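PDB 7CPX: lovastatin nonaketide synthase, polyketide synthase component, which builds the dihydromonacolin L polyketide from nine malonyl-CoA units in lovastatin biosynthesis, as an iterative homodimeric multidomain synthase working with the partner protein LovC. Local coordinates for residues Asp264-Val269 against Glu446-Pro451; Ile270-Val275 against Tyr300-Leu305; Pro287-Gln292 against Glu331-Ala336; Glu311-Phe316 against Ala354-Gly359; Phe382-Gly387 against Thr416-Leu421. The protein carries 2 engineered substitutions. One frame throughout, in Å; residues are numbered along the deposited sequence.

Contact 1. Residues Asp264-Val269 against Glu446-Pro451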
# COMPACT_ATOMS: atom_id res chain seq x y z
N ASP A 264 -10.10 -26.84 -53.75
CA ASP A 264 -9.21 -26.19 -52.80
C ASP A 264 -7.87 -26.91 -52.78
O ASP A 264 -7.82 -28.13 -52.60
CB ASP A 264 -9.83 -26.18 -51.41
CG ASP A 264 -11.15 -25.44 -51.36
OD1 ASP A 264 -11.32 -24.48 -52.14
OD2 ASP A 264 -12.01 -25.82 -50.54
N THR A 265 -6.79 -26.16 -52.95
CA THR A 265 -5.46 -26.74 -52.88
C THR A 265 -5.24 -27.35 -51.50
O THR A 265 -5.58 -26.75 -50.48
CB THR A 265 -4.39 -25.68 -53.16
OG1 THR A 265 -4.51 -25.23 -54.52
CG2 THR A 265 -3.00 -26.25 -52.94
N ILE A 266 -4.66 -28.54 -51.49
CA ILE A 266 -4.56 -29.34 -50.27
C ILE A 266 -3.15 -29.23 -49.70
O ILE A 266 -2.16 -29.37 -50.42
CB ILE A 266 -4.92 -30.80 -50.57
CG1 ILE A 266 -6.43 -30.93 -50.77
CG2 ILE A 266 -4.42 -31.70 -49.44
CD1 ILE A 266 -6.87 -32.25 -51.36
N GLU A 267 -3.07 -28.97 -48.40
CA GLU A 267 -1.80 -28.98 -47.69
C GLU A 267 -1.44 -30.38 -47.21
O GLU A 267 -0.28 -30.79 -47.30
CB GLU A 267 -1.84 -28.02 -46.50
CG GLU A 267 -1.98 -26.56 -46.89
CD GLU A 267 -1.77 -25.63 -45.72
OE1 GLU A 267 -1.71 -26.12 -44.57
OE2 GLU A 267 -1.66 -24.40 -45.94
N CYS A 268 -2.42 -31.13 -46.70
CA CYS A 268 -2.16 -32.51 -46.31
C CYS A 268 -3.50 -33.19 -46.07
O CYS A 268 -4.55 -32.58 -46.21
CB CYS A 268 -1.27 -32.60 -45.07
SG CYS A 268 -2.00 -31.93 -43.57
N VAL A 269 -3.43 -34.47 -45.69
CA VAL A 269 -4.61 -35.28 -45.44
C VAL A 269 -4.52 -35.82 -44.02
O VAL A 269 -3.66 -36.66 -43.73
CB VAL A 269 -4.74 -36.42 -46.46
CG1 VAL A 269 -5.63 -37.52 -45.91
CG2 VAL A 269 -5.30 -35.90 -47.77
N GLU A 446 -0.93 -37.46 -43.87
CA GLU A 446 -0.32 -38.00 -45.08
C GLU A 446 -0.25 -36.90 -46.12
O GLU A 446 -0.95 -35.88 -46.03
CB GLU A 446 -1.10 -39.20 -45.62
CG GLU A 446 -1.24 -40.34 -44.63
CD GLU A 446 -2.04 -41.50 -45.20
OE1 GLU A 446 -2.63 -41.34 -46.29
OE2 GLU A 446 -2.08 -42.57 -44.57
N GLU A 447 0.61 -37.10 -47.11
CA GLU A 447 0.63 -36.21 -48.26
C GLU A 447 -0.56 -36.50 -49.15
O GLU A 447 -0.96 -37.65 -49.32
CB GLU A 447 1.93 -36.37 -49.05
CG GLU A 447 2.05 -37.70 -49.78
CD GLU A 447 3.30 -37.78 -50.64
OE1 GLU A 447 3.74 -36.72 -51.14
OE2 GLU A 447 3.83 -38.89 -50.82
N TYR A 448 -1.14 -35.45 -49.73
CA TYR A 448 -2.19 -35.65 -50.72
C TYR A 448 -1.55 -36.07 -52.04
O TYR A 448 -0.73 -35.33 -52.60
CB TYR A 448 -3.02 -34.38 -50.90
CG TYR A 448 -4.04 -34.51 -52.00
CD1 TYR A 448 -4.97 -35.54 -51.99
CD2 TYR A 448 -4.07 -33.61 -53.05
CE1 TYR A 448 -5.90 -35.67 -53.00
CE2 TYR A 448 -5.00 -33.73 -54.07
CZ TYR A 448 -5.91 -34.76 -54.03
OH TYR A 448 -6.84 -34.89 -55.04
N MET A 449 -1.91 -37.25 -52.52
CA MET A 449 -1.23 -37.85 -53.66
C MET A 449 -1.45 -37.09 -54.95
O MET A 449 -0.67 -37.25 -55.89
CB MET A 449 -1.68 -39.30 -53.82
CG MET A 449 -1.35 -40.18 -52.62
SD MET A 449 0.28 -40.94 -52.74
CE MET A 449 -0.05 -42.23 -53.95
N GLU A 450 -2.50 -36.26 -55.02
CA GLU A 450 -2.83 -35.51 -56.23
C GLU A 450 -2.90 -36.43 -57.45
O GLU A 450 -2.21 -36.20 -58.45
CB GLU A 450 -1.82 -34.39 -56.46
CG GLU A 450 -1.78 -33.36 -55.35
CD GLU A 450 -0.70 -32.32 -55.57
OE1 GLU A 450 0.01 -32.40 -56.59
OE2 GLU A 450 -0.56 -31.42 -54.71
N PRO A 451 -3.73 -37.49 -57.41
CA PRO A 451 -3.84 -38.41 -58.54
C PRO A 451 -4.60 -37.80 -59.72
O PRO A 451 -4.12 -37.90 -60.85
CB PRO A 451 -4.60 -39.59 -57.95
CG PRO A 451 -5.42 -39.00 -56.86
CD PRO A 451 -4.60 -37.88 -56.29
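Ile266 and Tyr448 come together through similar first torsions: CG2 of Ile266 and CG of Tyr448 (chi1 175°) each stand anti to the backbone N of their own residue. The two side chains cross at about a right angle. CD1 of Ile266 lies 3.5 Å from the centroid of the Tyr448 ring and almost on the ring normal, a CH-pi contact over the face. CG2 of Ile266 turns to the root of the same side chain, 3.4 Å from Tyr448 CB. Over the opposite face of the ring sits the backbone N of Glu450. Val269 adds a looser contact, its CG2 lying 4.2 Å from Tyr448 CB.

Next to this apolar cluster, Val269 and Glu446 form an antiparallel hydrogen-bonded pair. It joins strands 268-277 and 439-446 in the central sheet of the thiolase-type ketosynthase fold. Val269 N donates to Glu446 O at 2.9 Å, and Glu446 N donates back to Val269 O at 2.8 Å. Just before the pair, Glu267 and Cys268 both face Val13, a classic beta bulge toward strand 11-19. The carboxylate of Glu446 makes salt bridges to Arg428 and Arg271. Leu256 and Leu260 of helix 256-261 touch both Ile266 and Tyr448.

Contact 2. Residues Ile270-Val275 against Tyr300-Leu305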
# COMPACT_ATOMS: atom_id res chain seq x y z
N ILE A 270 -5.41 -35.36 -43.15
CA ILE A 270 -5.57 -35.94 -41.82
C ILE A 270 -6.42 -37.20 -42.00
O ILE A 270 -7.65 -37.13 -42.09
CB ILE A 270 -6.20 -34.96 -40.84
CG1 ILE A 270 -5.35 -33.68 -40.76
CG2 ILE A 270 -6.32 -35.59 -39.46
CD1 ILE A 270 -5.93 -32.62 -39.86
N ARG A 271 -5.75 -38.35 -42.09
CA ARG A 271 -6.46 -39.60 -42.31
C ARG A 271 -7.29 -39.99 -41.09
O ARG A 271 -8.43 -40.45 -41.23
CB ARG A 271 -5.45 -40.70 -42.65
CG ARG A 271 -6.05 -42.08 -42.81
CD ARG A 271 -5.05 -43.02 -43.45
NE ARG A 271 -5.59 -44.36 -43.66
CZ ARG A 271 -5.06 -45.27 -44.46
NH1 ARG A 271 -3.98 -45.00 -45.18
NH2 ARG A 271 -5.62 -46.47 -44.55
N GLU A 272 -6.74 -39.81 -39.90
CA GLU A 272 -7.44 -40.17 -38.68
C GLU A 272 -6.84 -39.37 -37.52
O GLU A 272 -5.65 -39.05 -37.53
CB GLU A 272 -7.34 -41.67 -38.40
CG GLU A 272 -8.16 -42.15 -37.21
CD GLU A 272 -9.65 -41.98 -37.42
OE1 GLU A 272 -10.06 -41.70 -38.57
OE2 GLU A 272 -10.41 -42.14 -36.45
N THR A 273 -7.68 -39.07 -36.54
CA THR A 273 -7.26 -38.31 -35.36
C THR A 273 -7.98 -38.89 -34.15
O THR A 273 -9.12 -38.53 -33.86
CB THR A 273 -7.57 -36.83 -35.52
OG1 THR A 273 -7.04 -36.36 -36.77
CG2 THR A 273 -6.94 -36.03 -34.39
N GLY A 274 -7.30 -39.80 -33.45
CA GLY A 274 -7.84 -40.36 -32.23
C GLY A 274 -7.45 -39.55 -31.02
O GLY A 274 -6.42 -38.88 -31.00
N VAL A 275 -8.30 -39.62 -29.99
CA VAL A 275 -8.05 -38.94 -28.72
C VAL A 275 -8.32 -39.94 -27.61
O VAL A 275 -9.38 -40.57 -27.58
CB VAL A 275 -8.93 -37.69 -28.56
CG1 VAL A 275 -8.66 -37.03 -27.23
CG2 VAL A 275 -8.69 -36.73 -29.70
N TYR A 300 -4.54 -45.86 -35.59
CA TYR A 300 -4.14 -46.54 -36.82
C TYR A 300 -5.19 -47.56 -37.24
O TYR A 300 -5.47 -47.72 -38.44
CB TYR A 300 -2.78 -47.21 -36.63
CG TYR A 300 -1.62 -46.28 -36.91
CD1 TYR A 300 -1.15 -45.42 -35.93
CD2 TYR A 300 -1.01 -46.25 -38.15
CE1 TYR A 300 -0.10 -44.57 -36.17
CE2 TYR A 300 0.04 -45.40 -38.41
CZ TYR A 300 0.49 -44.56 -37.41
OH TYR A 300 1.54 -43.71 -37.66
N ALA A 301 -5.80 -48.26 -36.28
CA ALA A 301 -6.86 -49.21 -36.61
C ALA A 301 -8.05 -48.49 -37.23
O ALA A 301 -8.63 -48.97 -38.22
CB ALA A 301 -7.28 -49.98 -35.37
N GLN A 302 -8.43 -47.35 -36.66
CA GLN A 302 -9.54 -46.58 -37.22
C GLN A 302 -9.22 -46.09 -38.62
O GLN A 302 -10.09 -46.05 -39.49
CB GLN A 302 -9.86 -45.39 -36.30
CG GLN A 302 -10.41 -45.80 -34.95
CD GLN A 302 -10.36 -44.68 -33.92
OE1 GLN A 302 -10.38 -44.93 -32.72
NE2 GLN A 302 -10.30 -43.43 -34.39
N ALA A 303 -7.96 -45.73 -38.86
CA ALA A 303 -7.52 -45.31 -40.19
C ALA A 303 -7.45 -46.47 -41.17
O ALA A 303 -7.23 -46.23 -42.36
CB ALA A 303 -6.15 -44.64 -40.10
N GLY A 304 -7.63 -47.71 -40.71
CA GLY A 304 -7.42 -48.86 -41.56
C GLY A 304 -5.97 -49.20 -41.76
O GLY A 304 -5.62 -49.86 -42.75
N LEU A 305 -5.10 -48.78 -40.85
CA LEU A 305 -3.66 -48.97 -40.96
C LEU A 305 -3.20 -50.01 -39.95
O LEU A 305 -3.55 -49.93 -38.77
CB LEU A 305 -2.92 -47.65 -40.72
CG LEU A 305 -3.11 -46.58 -41.80
CD1 LEU A 305 -2.49 -45.27 -41.36
CD2 LEU A 305 -2.51 -47.04 -43.11
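This is a strand-to-helix contact of the ketosynthase domain: Arg271 and Glu272 of strand 268-277 reach the C-terminal end of helix 289-302. Arg271 grips one carbonyl with two nitrogens. Arg271 NE and Arg271 NH2 both donate to Ala303 O, at 2.8 and 2.7 Å. Both come from the same face of the carbonyl plane, and the oxygen lies near the guanidinium plane. The Arg271 chain is stretched out from its root (chi1 176°) as far as NE, which carries the charge across to the helix end. There it probably suits the partial negative charge of the last carbonyls.

Leu305 covers one face of the guanidinium, with Leu305 CD2 3.3 Å from Arg271 NH1. Gly304 turns the chain between these partners in a Schellman motif with positive phi. Further along, Glu272 CB packs on Ala303 CB at 3.6 Å. Gln302 NE2 donates to Glu272 OE2, but the modelled bond is very short and its length is doubtful. The carboxylate and amide planes stand nearly perpendicular, 88° apart.

Arg271 also makes a cation-pi contact with Tyr6, and Glu272 a salt bridge to Arg196 of helix 183-196. Strand 439-446 flanks the contact, with Ile444 facing the classic bulge at Arg271 and Glu272 and touching Leu305.

Contact 3. Residues Pro287-Gln292 against Glu331-Ala336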
# COMPACT_ATOMS: atom_id res chain seq x y z
N PRO A 287 2.25 -38.48 -17.63
CA PRO A 287 1.65 -39.19 -18.76
C PRO A 287 1.83 -40.70 -18.62
O PRO A 287 2.69 -41.19 -17.89
CB PRO A 287 2.41 -38.65 -19.97
CG PRO A 287 3.73 -38.26 -19.43
CD PRO A 287 3.48 -37.77 -18.03
N ASN A 288 0.99 -41.43 -19.35
CA ASN A 288 0.99 -42.88 -19.33
C ASN A 288 1.44 -43.39 -20.70
O ASN A 288 0.83 -43.07 -21.72
CB ASN A 288 -0.39 -43.42 -18.99
CG ASN A 288 -0.39 -44.92 -18.76
OD1 ASN A 288 0.39 -45.66 -19.35
ND2 ASN A 288 -1.28 -45.38 -17.88
N HIS A 289 2.51 -44.19 -20.71
CA HIS A 289 2.98 -44.77 -21.96
C HIS A 289 1.97 -45.76 -22.52
O HIS A 289 1.75 -45.82 -23.74
CB HIS A 289 4.33 -45.45 -21.75
CG HIS A 289 4.27 -46.66 -20.87
ND1 HIS A 289 4.39 -46.59 -19.50
CD2 HIS A 289 4.09 -47.97 -21.16
CE1 HIS A 289 4.30 -47.80 -18.99
NE2 HIS A 289 4.12 -48.66 -19.98
N SER A 290 1.34 -46.55 -21.65
CA SER A 290 0.36 -47.53 -22.12
C SER A 290 -0.83 -46.83 -22.77
O SER A 290 -1.32 -47.27 -23.81
CB SER A 290 -0.11 -48.40 -20.95
OG SER A 290 -1.08 -49.34 -21.37
N ALA A 291 -1.31 -45.74 -22.16
CA ALA A 291 -2.45 -45.03 -22.72
C ALA A 291 -2.11 -44.46 -24.10
O ALA A 291 -2.92 -44.54 -25.02
CB ALA A 291 -2.88 -43.91 -21.78
N GLN A 292 -0.92 -43.89 -24.25
CA GLN A 292 -0.53 -43.31 -25.53
C GLN A 292 -0.32 -44.40 -26.58
O GLN A 292 -0.65 -44.21 -27.76
CB GLN A 292 0.73 -42.46 -25.36
CG GLN A 292 0.52 -41.28 -24.43
CD GLN A 292 1.82 -40.66 -23.98
OE1 GLN A 292 2.90 -41.04 -24.45
NE2 GLN A 292 1.73 -39.71 -23.06
N GLU A 331 6.49 -41.17 -23.47
CA GLU A 331 6.14 -41.03 -24.88
C GLU A 331 7.00 -41.92 -25.76
O GLU A 331 6.49 -42.54 -26.71
CB GLU A 331 6.28 -39.57 -25.31
CG GLU A 331 5.90 -39.33 -26.75
CD GLU A 331 5.89 -37.86 -27.10
OE1 GLU A 331 6.59 -37.08 -26.43
OE2 GLU A 331 5.17 -37.49 -28.05
N ALA A 332 8.30 -41.99 -25.48
CA ALA A 332 9.17 -42.84 -26.27
C ALA A 332 8.77 -44.30 -26.13
O ALA A 332 8.74 -45.04 -27.12
CB ALA A 332 10.63 -42.65 -25.84
N GLU A 333 8.45 -44.73 -24.91
CA GLU A 333 7.99 -46.10 -24.71
C GLU A 333 6.70 -46.37 -25.46
O GLU A 333 6.53 -47.43 -26.07
CB GLU A 333 7.81 -46.38 -23.22
CG GLU A 333 7.32 -47.78 -22.90
CD GLU A 333 7.32 -48.06 -21.41
OE1 GLU A 333 7.70 -47.17 -20.63
OE2 GLU A 333 6.94 -49.19 -21.02
N ALA A 334 5.76 -45.42 -25.41
CA ALA A 334 4.50 -45.59 -26.12
C ALA A 334 4.74 -45.73 -27.62
O ALA A 334 4.17 -46.61 -28.27
CB ALA A 334 3.57 -44.42 -25.83
N ILE A 335 5.58 -44.86 -28.18
CA ILE A 335 5.86 -44.91 -29.61
C ILE A 335 6.50 -46.24 -29.97
O ILE A 335 6.11 -46.90 -30.95
CB ILE A 335 6.75 -43.73 -30.02
CG1 ILE A 335 5.99 -42.41 -29.83
CG2 ILE A 335 7.19 -43.86 -31.47
CD1 ILE A 335 6.84 -41.18 -30.02
N ALA A 336 7.50 -46.67 -29.20
CA ALA A 336 8.20 -47.91 -29.50
C ALA A 336 7.26 -49.10 -29.42
O ALA A 336 7.28 -49.98 -30.29
CB ALA A 336 9.38 -48.09 -28.56
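His289 and Ala334 mark the tight part of this helix pair, where their CA atoms are 4.5 Å apart. The small CB of Ala334 permits this approach. It points at the first turn of helix 289-302 and packs on Gln292 CB at 3.5 Å. Gln292 runs extended beyond CG and lays OE1 3.3 Å from Glu331 CA. Glu331, Ala334 and Gln292 are all buried.

The other side is more open, with His289 and Glu333 both partly exposed. CG of His289 stands between the backbone N and the carbonyl carbon (chi1 67°), and this turns the imidazole toward Glu333. The Glu333 chain is extended, and its carboxylate stacks over one ring face with the planes 14° apart. OE2 of Glu333 is 3.1 Å from His289 NE2, but it lies above the ring and the angle is poor, so no hydrogen bond forms. ND1 of His289 is bonded to Gln330 instead. On the opposite ring face is OD1 of Asn288, the N-cap residue, which accepts weak bonds from Ser290 N and Ala291 N.

Glu331 OE1 is held by the backbone N of Gly321, and the Glu331 side chain lies about 3 Å from that of His320, a predicted active-site residue. The arrangement is thus a close helix pair of the thiolase-type fold, at the edge of the probable ketosynthase active site.

Contact 4. Residues Glu311-Phe316 against Ala354-Gly359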
# COMPACT_ATOMS: atom_id res chain seq x y z
N GLU A 311 4.42 -50.55 -44.25
CA GLU A 311 3.71 -49.81 -45.28
C GLU A 311 2.63 -48.93 -44.66
O GLU A 311 2.47 -47.76 -45.05
CB GLU A 311 3.10 -50.77 -46.30
CG GLU A 311 4.10 -51.75 -46.90
CD GLU A 311 3.47 -52.64 -47.94
OE1 GLU A 311 2.24 -52.54 -48.16
OE2 GLU A 311 4.20 -53.45 -48.56
N ASP A 312 1.88 -49.47 -43.71
CA ASP A 312 0.85 -48.72 -43.02
C ASP A 312 1.41 -47.84 -41.90
O ASP A 312 0.66 -47.06 -41.31
CB ASP A 312 -0.20 -49.67 -42.44
CG ASP A 312 -1.01 -50.37 -43.51
OD1 ASP A 312 -0.79 -50.08 -44.70
OD2 ASP A 312 -1.87 -51.21 -43.16
N ARG A 313 2.70 -47.95 -41.62
CA ARG A 313 3.33 -47.18 -40.56
C ARG A 313 3.56 -45.74 -41.01
O ARG A 313 3.44 -45.39 -42.19
CB ARG A 313 4.67 -47.81 -40.18
CG ARG A 313 5.07 -47.64 -38.73
CD ARG A 313 4.82 -48.90 -37.91
NE ARG A 313 5.40 -50.09 -38.54
CZ ARG A 313 6.70 -50.33 -38.63
NH1 ARG A 313 7.60 -49.49 -38.15
NH2 ARG A 313 7.11 -51.45 -39.23
N CYS A 314 3.89 -44.89 -40.04
CA CYS A 314 4.26 -43.51 -40.31
C CYS A 314 5.77 -43.36 -40.22
O CYS A 314 6.38 -43.77 -39.23
CB CYS A 314 3.58 -42.55 -39.33
SG CYS A 314 3.93 -42.89 -37.60
N GLN A 315 6.37 -42.79 -41.26
CA GLN A 315 7.82 -42.63 -41.31
C GLN A 315 8.30 -41.49 -40.42
O GLN A 315 9.47 -41.47 -40.04
CB GLN A 315 8.28 -42.39 -42.75
CG GLN A 315 7.84 -43.47 -43.72
CD GLN A 315 6.41 -43.28 -44.21
OE1 GLN A 315 6.06 -42.21 -44.71
NE2 GLN A 315 5.58 -44.30 -44.04
N PHE A 316 7.42 -40.54 -40.10
CA PHE A 316 7.73 -39.45 -39.19
C PHE A 316 6.69 -39.41 -38.09
O PHE A 316 5.53 -39.80 -38.30
CB PHE A 316 7.78 -38.11 -39.93
CG PHE A 316 8.03 -36.93 -39.03
CD1 PHE A 316 9.18 -36.84 -38.28
CD2 PHE A 316 7.11 -35.90 -38.96
CE1 PHE A 316 9.41 -35.76 -37.46
CE2 PHE A 316 7.33 -34.81 -38.14
CZ PHE A 316 8.49 -34.74 -37.39
N ALA A 354 15.07 -48.76 -41.98
CA ALA A 354 15.07 -47.35 -41.64
C ALA A 354 14.33 -47.12 -40.32
O ALA A 354 13.33 -47.79 -40.05
CB ALA A 354 14.43 -46.52 -42.75
N PRO A 355 14.80 -46.20 -39.48
CA PRO A 355 14.11 -45.93 -38.22
C PRO A 355 12.88 -45.06 -38.42
O PRO A 355 12.71 -44.40 -39.45
CB PRO A 355 15.17 -45.21 -37.39
CG PRO A 355 15.97 -44.48 -38.41
CD PRO A 355 15.99 -45.35 -39.64
N LEU A 356 12.02 -45.06 -37.41
CA LEU A 356 10.84 -44.21 -37.39
C LEU A 356 11.24 -42.87 -36.79
O LEU A 356 11.42 -42.75 -35.57
CB LEU A 356 9.72 -44.87 -36.59
CG LEU A 356 8.39 -44.11 -36.50
CD1 LEU A 356 7.26 -45.06 -36.18
CD2 LEU A 356 8.45 -43.00 -35.46
N PHE A 357 11.40 -41.86 -37.64
CA PHE A 357 11.85 -40.56 -37.19
C PHE A 357 10.83 -39.93 -36.26
O PHE A 357 9.63 -39.92 -36.55
CB PHE A 357 12.11 -39.64 -38.38
CG PHE A 357 13.31 -40.02 -39.19
CD1 PHE A 357 13.22 -40.94 -40.22
CD2 PHE A 357 14.55 -39.46 -38.92
CE1 PHE A 357 14.33 -41.29 -40.96
CE2 PHE A 357 15.66 -39.81 -39.66
CZ PHE A 357 15.55 -40.72 -40.68
N VAL A 358 11.31 -39.40 -35.13
CA VAL A 358 10.46 -38.73 -34.15
C VAL A 358 11.03 -37.34 -33.91
O VAL A 358 12.20 -37.20 -33.54
CB VAL A 358 10.40 -39.53 -32.83
CG1 VAL A 358 9.30 -38.98 -31.95
CG2 VAL A 358 10.18 -41.00 -33.10
N GLY A 359 10.21 -36.32 -34.12
CA GLY A 359 10.65 -34.96 -33.92
C GLY A 359 9.54 -34.02 -33.53
O GLY A 359 8.53 -33.91 -34.23
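Phe316 and Phe357 form the parallel bridge between strands 316-318 and 356-358, neighbours in the ketosynthase sheet. Phe357 N donates to Gln315 O at 3.1 Å. The same oxygen lies at the edge of the Phe357 ring, near its plane. A CA-H...O contact adds to the bridge, with Phe316 CA 3.3 Å from Phe357 O.

A chi1 of 177° swings the Phe316 ring away from its own N and along the partner strand. Phe316 CD1 lies 4.1 Å from Phe357 CB, and Phe316 CZ comes 3.3 Å from Gly359 O. Both phenylalanines start on the same face of the sheet, but the Phe357 ring leads away. The chain passes from one strand to the other through helix 327-339, a beta-alpha-beta crossover of the thiolase-type fold.

Leu356 meets the loop before strand 316-318. Leu356 CG lies 3.4 Å from Cys314 O, and Leu356 CD1 is 4.2 Å from Cys314 SG. Phe339 of the crossover helix touches both Cys314 and Leu356. Strand 409-410 borders the far side of strand 356-358. The side chain of Val358 is about 8 Å from that of His320, a predicted active-site residue.

Contact 5. Residues Phe382-Gly387 against Thr416-Leu421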
# COMPACT_ATOMS: atom_id res chain seq x y z
N PHE A 382 3.53 -29.82 -43.25
CA PHE A 382 4.50 -29.31 -44.21
C PHE A 382 5.49 -30.40 -44.59
O PHE A 382 5.71 -30.67 -45.77
CB PHE A 382 5.23 -28.10 -43.61
CG PHE A 382 4.31 -27.01 -43.14
CD1 PHE A 382 3.11 -26.76 -43.78
CD2 PHE A 382 4.65 -26.24 -42.05
CE1 PHE A 382 2.27 -25.76 -43.34
CE2 PHE A 382 3.82 -25.23 -41.60
CZ PHE A 382 2.63 -24.99 -42.25
N ALA A 383 6.07 -31.05 -43.58
CA ALA A 383 6.99 -32.16 -43.83
C ALA A 383 6.41 -33.12 -44.85
O ALA A 383 6.98 -33.34 -45.92
CB ALA A 383 7.29 -32.88 -42.52
N VAL A 384 5.24 -33.69 -44.55
CA VAL A 384 4.69 -34.72 -45.41
C VAL A 384 4.40 -34.15 -46.79
O VAL A 384 4.45 -34.88 -47.79
CB VAL A 384 3.44 -35.36 -44.78
CG1 VAL A 384 2.18 -34.65 -45.22
CG2 VAL A 384 3.37 -36.84 -45.12
N ARG A 385 4.10 -32.85 -46.88
CA ARG A 385 3.85 -32.25 -48.18
C ARG A 385 5.14 -32.02 -48.95
O ARG A 385 5.15 -32.10 -50.19
CB ARG A 385 3.09 -30.94 -48.02
CG ARG A 385 2.89 -30.18 -49.32
CD ARG A 385 1.69 -29.24 -49.23
NE ARG A 385 1.84 -28.25 -48.17
CZ ARG A 385 2.12 -26.97 -48.35
NH1 ARG A 385 2.29 -26.46 -49.56
NH2 ARG A 385 2.24 -26.18 -47.29
N HIS A 386 6.23 -31.73 -48.25
CA HIS A 386 7.51 -31.43 -48.88
C HIS A 386 8.49 -32.59 -48.84
O HIS A 386 9.62 -32.45 -49.32
CB HIS A 386 8.14 -30.20 -48.22
CG HIS A 386 7.25 -29.00 -48.21
ND1 HIS A 386 6.82 -28.39 -49.37
CD2 HIS A 386 6.71 -28.29 -47.19
CE1 HIS A 386 6.05 -27.36 -49.06
NE2 HIS A 386 5.97 -27.28 -47.75
N GLY A 387 8.08 -33.73 -48.29
CA GLY A 387 8.96 -34.89 -48.25
C GLY A 387 10.24 -34.68 -47.48
O GLY A 387 11.22 -35.39 -47.71
N THR A 416 16.18 -34.14 -43.07
CA THR A 416 16.37 -35.44 -43.68
C THR A 416 15.29 -35.70 -44.72
O THR A 416 14.11 -35.44 -44.48
CB THR A 416 16.35 -36.54 -42.63
OG1 THR A 416 17.30 -36.25 -41.60
CG2 THR A 416 16.68 -37.89 -43.25
N GLN A 417 15.71 -36.20 -45.88
CA GLN A 417 14.76 -36.58 -46.91
C GLN A 417 13.90 -37.74 -46.43
O GLN A 417 14.33 -38.56 -45.61
CB GLN A 417 15.50 -36.97 -48.19
CG GLN A 417 14.58 -37.30 -49.36
CD GLN A 417 15.34 -37.58 -50.64
OE1 GLN A 417 16.57 -37.53 -50.67
NE2 GLN A 417 14.61 -37.88 -51.70
N TRP A 418 12.67 -37.79 -46.93
CA TRP A 418 11.73 -38.79 -46.45
C TRP A 418 12.24 -40.19 -46.76
O TRP A 418 12.81 -40.42 -47.84
CB TRP A 418 10.36 -38.57 -47.08
CG TRP A 418 9.24 -39.02 -46.20
CD1 TRP A 418 8.64 -40.24 -46.18
CD2 TRP A 418 8.58 -38.23 -45.20
NE1 TRP A 418 7.65 -40.27 -45.24
CE2 TRP A 418 7.59 -39.05 -44.62
CE3 TRP A 418 8.72 -36.92 -44.74
CZ2 TRP A 418 6.75 -38.60 -43.60
CZ3 TRP A 418 7.90 -36.48 -43.73
CH2 TRP A 418 6.92 -37.31 -43.17
N PRO A 419 12.07 -41.15 -45.86
CA PRO A 419 12.50 -42.52 -46.15
C PRO A 419 11.78 -43.09 -47.36
O PRO A 419 10.64 -42.73 -47.67
CB PRO A 419 12.14 -43.29 -44.88
CG PRO A 419 12.11 -42.26 -43.81
CD PRO A 419 11.62 -41.01 -44.46
N ALA A 420 12.47 -44.00 -48.06
CA ALA A 420 11.89 -44.63 -49.24
C ALA A 420 10.58 -45.32 -48.88
O ALA A 420 10.45 -45.93 -47.81
CB ALA A 420 12.88 -45.63 -49.83
N LEU A 421 9.61 -45.23 -49.79
CA LEU A 421 8.29 -45.78 -49.56
C LEU A 421 7.91 -46.73 -50.69
O LEU A 421 8.42 -46.62 -51.80
CB LEU A 421 7.24 -44.66 -49.50
CG LEU A 421 7.53 -43.51 -48.53
CD1 LEU A 421 6.45 -42.46 -48.62
CD2 LEU A 421 7.67 -44.02 -47.12
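Gly387 O accepts a hydrogen bond from Trp418 N at 2.9 Å. Gly387 is the first residue to leave helix 369-386, and it has positive phi, a geometry that favours glycine. Its carbonyl faces Trp418. With chi1 at -150°, the Trp418 side chain leans back over the last helical turn, and the indole lies along it.

The six-membered ring does most of the touching. CZ3 of Trp418 is 3.8 Å from Ala383 CB, and Trp418 CH2 is 4.1 Å from Val384 CG2. CE3 of Trp418 lies 3.9 Å from Gly387 C. Beside this patch, strands 388-389 and 416-417 form a small two-stranded antiparallel sheet, so the helix leads straight into the first of its strands. Ile389 and Arg427 also touch the indole. NE1 of Trp418 donates to Gln315 OE1, which satisfies the polar edge of this buried ring. Arg427 further bonds to Val384 O near the helix end.

Overall arrangement
All five contacts belong to the ketosynthase domain, in the half that follows strand 247-255. Contact 1 spans the longest stretch of chain, and the other four fall between its segments. The segments of contacts 2 and 3 alternate along the chain, as do those of 3 and 4; contact 5 opens after contact 4 closes. Contacts 1 and 2 share strand 268-277 and touch, with centres about 17 Å apart. Contacts 2 and 3 lie at the two ends of helix 289-302. Contact 3 touches contact 4 where Ile335 packs on Val358. Contacts 4 and 5 also touch, their centres about 10 Å apart. Contact 5 packs on contact 1 through Val384. Contacts 3 and 4 lie near the predicted active-site residue His320; the others lie farther off.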